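Local coordinates for mannitol dehydrogenase (Pseudomonas fluorescens, PDB 1LJ8), which probably catalyses the NAD-dependent interconversion of mannitol and fructose, as a long-chain dehydrogenase of the mannitol dehydrogenase family, at residues V34-T46 / A227-A239. Residues are numbered along the deposited sequence; the frame is centred on the assembly and turned at random.
Sequences VGGFHRAHQAYYT and AMVDRITPMTSTA. With NAD (nicotinamide-adenine-dinucleotide), chain B.
With CG anti to the backbone N (chi1 -173°), Phe37 of helix 36-40 lays the end of its ring against Val229, Phe37 CE2 meeting Val229 CG2 at 3.6 Å; Arg231, likewise anti at chi1 (-175°) but bent at chi3, runs out past Ala40 to Tyr44. One face of the Phe37 ring carries the nicotinamide, with NAD C5N 3.4 Å above its centre, while His41 CB touches the opposite face near its rim, so the ring is held between cofactor and helix, with Val229 CB and Thr233 OG1 at part of its edge. Thr233 then fixes the carboxamide through two backbone bonds, Thr233 N to NAD O7N (2.8 Å) and NAD N7N to Thr233 O (3.1 Å). Farther from the cofactor, Arg231 NH1 donates to Ala40 O at 2.8 Å, in both the carbonyl and guanidinium planes, and the same nitrogen sits over the centre of the Tyr44 ring in a cation-pi contact; Arg231 NH2 forms a salt bridge with Glu87. Gly36 N and Phe37 N bind the pyrophosphate oxygens O2A and O2N, respectively. Phosphates held at the N-terminal end of the helix after the first strand, 27-32, are the hallmark of the Rossmann dinucleotide-binding fold, here joined to a nicotinamide pocket.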
loop_
_atom_site.group_PDB
_atom_site.type_symbol
_atom_site.label_atom_id
_atom_site.label_comp_id
_atom_site.label_asym_id
_atom_site.label_seq_id
_atom_site.Cartn_x
_atom_site.Cartn_y
_atom_site.Cartn_z
ATOM N N VAL A 34 4.495 -9.845 3.458
ATOM C CA VAL A 34 5.260 -10.051 2.223
ATOM C C VAL A 34 4.290 -10.215 1.055
ATOM O O VAL A 34 3.783 -11.318 0.821
ATOM C CB VAL A 34 6.170 -11.304 2.323
ATOM C CG1 VAL A 34 6.977 -11.501 0.965
ATOM C CG2 VAL A 34 7.148 -11.120 3.510
ATOM N N GLY A 35 4.040 -9.123 0.330
ATOM C CA GLY A 35 3.156 -9.185 -0.819
ATOM C C GLY A 35 3.953 -8.788 -2.047
ATOM O O GLY A 35 5.156 -9.136 -2.167
ATOM N N GLY A 36 3.295 -8.072 -2.956
ATOM C CA GLY A 36 4.003 -7.632 -4.141
ATOM C C GLY A 36 4.876 -6.415 -3.896
ATOM O O GLY A 36 6.058 -6.388 -4.246
ATOM N N PHE A 37 4.318 -5.387 -3.268
ATOM C CA PHE A 37 5.087 -4.149 -3.109
ATOM C C PHE A 37 6.382 -4.292 -2.342
ATOM O O PHE A 37 7.417 -3.753 -2.734
ATOM C CB PHE A 37 4.229 -3.047 -2.453
ATOM C CG PHE A 37 4.920 -1.720 -2.417
ATOM C CD1 PHE A 37 5.307 -1.077 -3.610
ATOM C CD2 PHE A 37 5.245 -1.145 -1.210
ATOM C CE1 PHE A 37 6.026 0.150 -3.553
ATOM C CE2 PHE A 37 5.952 0.064 -1.124
ATOM C CZ PHE A 37 6.349 0.718 -2.301
ATOM N N HIS A 38 6.352 -5.038 -1.250
ATOM C CA HIS A 38 7.593 -5.220 -0.503
ATOM C C HIS A 38 8.677 -5.793 -1.404
ATOM O O HIS A 38 9.831 -5.366 -1.382
ATOM C CB HIS A 38 7.396 -6.224 0.664
ATOM C CG HIS A 38 8.693 -6.681 1.253
ATOM N ND1 HIS A 38 9.503 -5.832 1.986
ATOM C CD2 HIS A 38 9.360 -7.858 1.150
ATOM C CE1 HIS A 38 10.619 -6.474 2.302
ATOM N NE2 HIS A 38 10.559 -7.701 1.805
ATOM N N ARG A 39 8.291 -6.776 -2.207
ATOM C CA ARG A 39 9.252 -7.443 -3.064
ATOM C C ARG A 39 9.765 -6.583 -4.211
ATOM O O ARG A 39 10.940 -6.708 -4.607
ATOM C CB ARG A 39 8.613 -8.738 -3.642
ATOM C CG ARG A 39 8.228 -9.722 -2.487
ATOM C CD ARG A 39 7.946 -11.107 -3.086
ATOM N NE ARG A 39 6.759 -11.046 -3.953
ATOM C CZ ARG A 39 6.556 -11.865 -4.992
ATOM N NH1 ARG A 39 7.465 -12.804 -5.281
ATOM N NH2 ARG A 39 5.446 -11.732 -5.750
ATOM N N ALA A 40 8.897 -5.740 -4.754
ATOM C CA ALA A 40 9.293 -4.883 -5.895
ATOM C C ALA A 40 10.029 -3.628 -5.465
ATOM O O ALA A 40 10.632 -2.939 -6.321
ATOM C CB ALA A 40 8.025 -4.451 -6.672
ATOM N N HIS A 41 9.993 -3.338 -4.173
ATOM C CA HIS A 41 10.543 -2.078 -3.671
ATOM C C HIS A 41 11.611 -2.283 -2.616
ATOM O O HIS A 41 12.782 -2.230 -2.943
ATOM C CB HIS A 41 9.351 -1.224 -3.166
ATOM C CG HIS A 41 9.707 0.179 -2.779
ATOM N ND1 HIS A 41 10.033 0.523 -1.488
ATOM C CD2 HIS A 41 9.783 1.322 -3.518
ATOM C CE1 HIS A 41 10.298 1.826 -1.438
ATOM N NE2 HIS A 41 10.162 2.329 -2.661
ATOM N N GLN A 42 11.254 -2.552 -1.363
ATOM C CA GLN A 42 12.324 -2.740 -0.373
ATOM C C GLN A 42 13.245 -3.921 -0.667
ATOM O O GLN A 42 14.479 -3.807 -0.517
ATOM C CB GLN A 42 11.756 -2.939 1.052
ATOM C CG GLN A 42 10.836 -1.789 1.538
ATOM C CD GLN A 42 9.375 -2.125 1.292
ATOM O OE1 GLN A 42 8.837 -3.059 1.906
ATOM N NE2 GLN A 42 8.727 -1.388 0.381
ATOM N N ALA A 43 12.690 -5.077 -1.055
ATOM C CA ALA A 43 13.583 -6.217 -1.331
ATOM C C ALA A 43 14.430 -5.922 -2.596
ATOM O O ALA A 43 15.588 -6.359 -2.711
ATOM C CB ALA A 43 12.760 -7.514 -1.532
ATOM N N TYR A 44 13.829 -5.192 -3.532
ATOM C CA TYR A 44 14.526 -4.799 -4.763
ATOM C C TYR A 44 15.780 -3.935 -4.418
ATOM O O TYR A 44 16.893 -4.222 -4.863
ATOM C CB TYR A 44 13.555 -3.988 -5.619
ATOM C CG TYR A 44 14.191 -3.237 -6.773
ATOM C CD1 TYR A 44 14.613 -3.907 -7.923
ATOM C CD2 TYR A 44 14.390 -1.864 -6.686
ATOM C CE1 TYR A 44 15.237 -3.196 -8.979
ATOM C CE2 TYR A 44 15.008 -1.148 -7.733
ATOM C CZ TYR A 44 15.423 -1.840 -8.867
ATOM O OH TYR A 44 16.016 -1.141 -9.905
ATOM N N TYR A 45 15.602 -2.866 -3.637
ATOM C CA TYR A 45 16.762 -2.017 -3.304
ATOM C C TYR A 45 17.790 -2.755 -2.459
ATOM O O TYR A 45 18.981 -2.560 -2.609
ATOM C CB TYR A 45 16.316 -0.770 -2.548
ATOM C CG TYR A 45 15.690 0.313 -3.410
ATOM C CD1 TYR A 45 14.329 0.610 -3.315
ATOM C CD2 TYR A 45 16.493 1.113 -4.243
ATOM C CE1 TYR A 45 13.765 1.673 -4.015
ATOM C CE2 TYR A 45 15.954 2.190 -4.925
ATOM C CZ TYR A 45 14.582 2.466 -4.810
ATOM O OH TYR A 45 14.025 3.534 -5.472
ATOM N N THR A 46 17.335 -3.610 -1.552
ATOM C CA THR A 46 18.271 -4.332 -0.719
ATOM C C THR A 46 19.103 -5.316 -1.562
ATOM O O THR A 46 20.302 -5.454 -1.359
ATOM C CB THR A 46 17.515 -5.047 0.414
ATOM O OG1 THR A 46 16.747 -4.063 1.135
ATOM C CG2 THR A 46 18.520 -5.721 1.343
ATOM N N ALA A 227 8.217 7.888 5.352
ATOM C CA ALA A 227 8.780 7.675 4.019
ATOM C C ALA A 227 7.764 7.914 2.936
ATOM O O ALA A 227 6.565 7.828 3.158
ATOM C CB ALA A 227 9.302 6.191 3.866
HETATM N N MSE A 228 8.283 8.210 1.747
HETATM C CA MSE A 228 7.458 8.249 0.578
HETATM C C MSE A 228 7.938 7.019 -0.210
HETATM O O MSE A 228 9.127 6.942 -0.558
HETATM C CB MSE A 228 7.750 9.460 -0.270
HETATM C CG MSE A 228 6.627 9.555 -1.227
HETATM SE SE MSE A 228 7.255 9.054 -2.883
HETATM C CE MSE A 228 7.292 10.850 -3.047
ATOM N N VAL A 229 7.054 6.056 -0.464
ATOM C CA VAL A 229 7.445 4.840 -1.179
ATOM C C VAL A 229 6.632 4.785 -2.449
ATOM O O VAL A 229 5.409 4.986 -2.419
ATOM C CB VAL A 229 7.211 3.594 -0.281
ATOM C CG1 VAL A 229 8.116 3.757 1.000
ATOM C CG2 VAL A 229 5.720 3.445 0.092
ATOM N N ASP A 230 7.285 4.528 -3.589
ATOM C CA ASP A 230 6.522 4.604 -4.819
ATOM C C ASP A 230 6.988 3.594 -5.870
ATOM O O ASP A 230 8.145 3.642 -6.263
ATOM C CB ASP A 230 6.706 6.039 -5.372
ATOM C CG ASP A 230 5.696 6.409 -6.469
ATOM O OD1 ASP A 230 4.828 5.591 -6.758
ATOM O OD2 ASP A 230 5.766 7.538 -7.047
ATOM N N ARG A 231 6.108 2.683 -6.272
ATOM C CA ARG A 231 6.398 1.760 -7.384
ATOM C C ARG A 231 5.124 0.971 -7.631
ATOM O O ARG A 231 4.720 0.160 -6.791
ATOM C CB ARG A 231 7.572 0.792 -7.122
ATOM C CG ARG A 231 7.846 -0.031 -8.418
ATOM C CD ARG A 231 9.081 -0.931 -8.279
ATOM N NE ARG A 231 9.766 -0.927 -9.577
ATOM C CZ ARG A 231 10.944 -1.484 -9.812
ATOM N NH1 ARG A 231 11.586 -2.135 -8.851
ATOM N NH2 ARG A 231 11.532 -1.292 -11.009
ATOM N N ILE A 232 4.477 1.236 -8.765
ATOM C CA ILE A 232 3.211 0.564 -9.106
ATOM C C ILE A 232 3.493 -0.920 -9.270
ATOM O O ILE A 232 4.296 -1.354 -10.107
ATOM C CB ILE A 232 2.579 1.188 -10.356
ATOM C CG1 ILE A 232 2.097 2.625 -10.009
ATOM C CG2 ILE A 232 1.382 0.358 -10.820
ATOM C CD1 ILE A 232 1.873 3.496 -11.318
ATOM N N THR A 233 2.773 -1.701 -8.468
ATOM C CA THR A 233 3.012 -3.145 -8.409
ATOM C C THR A 233 1.688 -3.896 -8.487
ATOM O O THR A 233 0.971 -4.069 -7.490
ATOM C CB THR A 233 3.780 -3.485 -7.076
ATOM O OG1 THR A 233 5.015 -2.725 -7.004
ATOM C CG2 THR A 233 4.099 -5.030 -7.003
ATOM N N PRO A 234 1.315 -4.320 -9.679
ATOM C CA PRO A 234 0.052 -5.052 -9.859
ATOM C C PRO A 234 0.076 -6.412 -9.100
ATOM O O PRO A 234 1.142 -6.853 -8.626
ATOM C CB PRO A 234 0.024 -5.336 -11.371
ATOM C CG PRO A 234 0.872 -4.185 -11.973
ATOM C CD PRO A 234 1.995 -4.026 -10.975
HETATM N N MSE A 235 -1.090 -7.063 -9.059
HETATM C CA MSE A 235 -1.201 -8.417 -8.506
HETATM C C MSE A 235 -0.641 -9.354 -9.566
HETATM O O MSE A 235 -0.737 -9.075 -10.775
HETATM C CB MSE A 235 -2.674 -8.799 -8.242
HETATM C CG MSE A 235 -3.393 -7.798 -7.365
HETATM SE SE MSE A 235 -5.199 -8.485 -7.027
HETATM C CE MSE A 235 -5.927 -8.262 -8.843
ATOM N N THR A 236 0.004 -10.432 -9.136
ATOM C CA THR A 236 0.536 -11.369 -10.099
ATOM C C THR A 236 -0.611 -12.302 -10.486
ATOM O O THR A 236 -0.899 -13.267 -9.829
ATOM C CB THR A 236 1.702 -12.169 -9.500
ATOM O OG1 THR A 236 2.811 -11.260 -9.316
ATOM C CG2 THR A 236 2.131 -13.334 -10.453
ATOM N N SER A 237 -1.272 -11.974 -11.576
ATOM C CA SER A 237 -2.371 -12.814 -12.070
ATOM C C SER A 237 -1.731 -13.964 -12.883
ATOM O O SER A 237 -0.518 -14.000 -13.160
ATOM C CB SER A 237 -3.229 -11.954 -12.983
ATOM O OG SER A 237 -2.398 -11.583 -14.075
ATOM N N THR A 238 -2.549 -14.936 -13.270
ATOM C CA THR A 238 -2.020 -16.012 -14.067
ATOM C C THR A 238 -1.421 -15.490 -15.360
ATOM O O THR A 238 -0.386 -15.961 -15.812
ATOM C CB THR A 238 -3.132 -17.024 -14.390
ATOM O OG1 THR A 238 -3.563 -17.596 -13.164
ATOM C CG2 THR A 238 -2.628 -18.116 -15.305
ATOM N N ALA A 239 -2.081 -14.521 -15.979
ATOM C CA ALA A 239 -1.555 -13.995 -17.231
ATOM C C ALA A 239 -0.163 -13.381 -17.027
ATOM O O ALA A 239 0.728 -13.567 -17.856
ATOM C CB ALA A 239 -2.515 -12.937 -17.789
HETATM P PA NAD B . -0.633 -7.622 -1.370
HETATM O O1A NAD B . -2.049 -7.884 -1.389
HETATM O O2A NAD B . 0.327 -8.260 -2.316
HETATM O O5B NAD B . -0.034 -7.939 0.075
HETATM C C5B NAD B . -0.636 -7.328 1.258
HETATM C C4B NAD B . 0.163 -8.032 2.374
HETATM O O4B NAD B . -0.314 -7.459 3.661
HETATM C C3B NAD B . -0.128 -9.562 2.569
HETATM O O3B NAD B . 1.114 -10.156 2.990
HETATM C C2B NAD B . -1.212 -9.574 3.657
HETATM O O2B NAD B . -1.291 -10.810 4.355
HETATM C C1B NAD B . -0.706 -8.477 4.574
HETATM N N9A NAD B . -1.679 -7.912 5.454
HETATM C C8A NAD B . -2.955 -7.437 5.221
HETATM N N7A NAD B . -3.517 -6.953 6.305
HETATM C C5A NAD B . -2.554 -7.123 7.289
HETATM C C6A NAD B . -2.602 -6.770 8.642
HETATM N N6A NAD B . -3.619 -6.165 9.257
HETATM N N1A NAD B . -1.497 -7.069 9.427
HETATM C C2A NAD B . -0.371 -7.690 8.889
HETATM N N3A NAD B . -0.293 -8.030 7.544
HETATM C C4A NAD B . -1.428 -7.722 6.789
HETATM O O3 NAD B . -0.494 -6.043 -1.459
HETATM P PN NAD B . 0.698 -5.107 -1.996
HETATM O O1N NAD B . 0.455 -4.788 -3.406
HETATM O O2N NAD B . 1.959 -5.771 -1.653
HETATM O O5D NAD B . 0.465 -3.770 -1.194
HETATM C C5D NAD B . 0.666 -3.809 0.213
HETATM C C4D NAD B . 0.773 -2.410 0.637
HETATM O O4D NAD B . 1.983 -1.754 0.206
HETATM C C3D NAD B . -0.391 -1.424 0.261
HETATM O O3D NAD B . -1.547 -1.614 1.068
HETATM C C2D NAD B . 0.268 -0.061 0.340
HETATM O O2D NAD B . 0.182 0.482 1.651
HETATM C C1D NAD B . 1.731 -0.350 -0.081
HETATM N N1N NAD B . 2.034 -0.037 -1.491
HETATM C C2N NAD B . 1.623 -0.804 -2.597
HETATM C C3N NAD B . 1.906 -0.326 -3.850
HETATM C C7N NAD B . 1.431 -1.137 -5.071
HETATM O O7N NAD B . 1.517 -0.585 -6.179
HETATM N N7N NAD B . 0.884 -2.326 -4.934
HETATM C C4N NAD B . 2.603 0.964 -4.040
HETATM C C5N NAD B . 3.029 1.685 -2.883
HETATM C C6N NAD B . 2.749 1.199 -1.574
#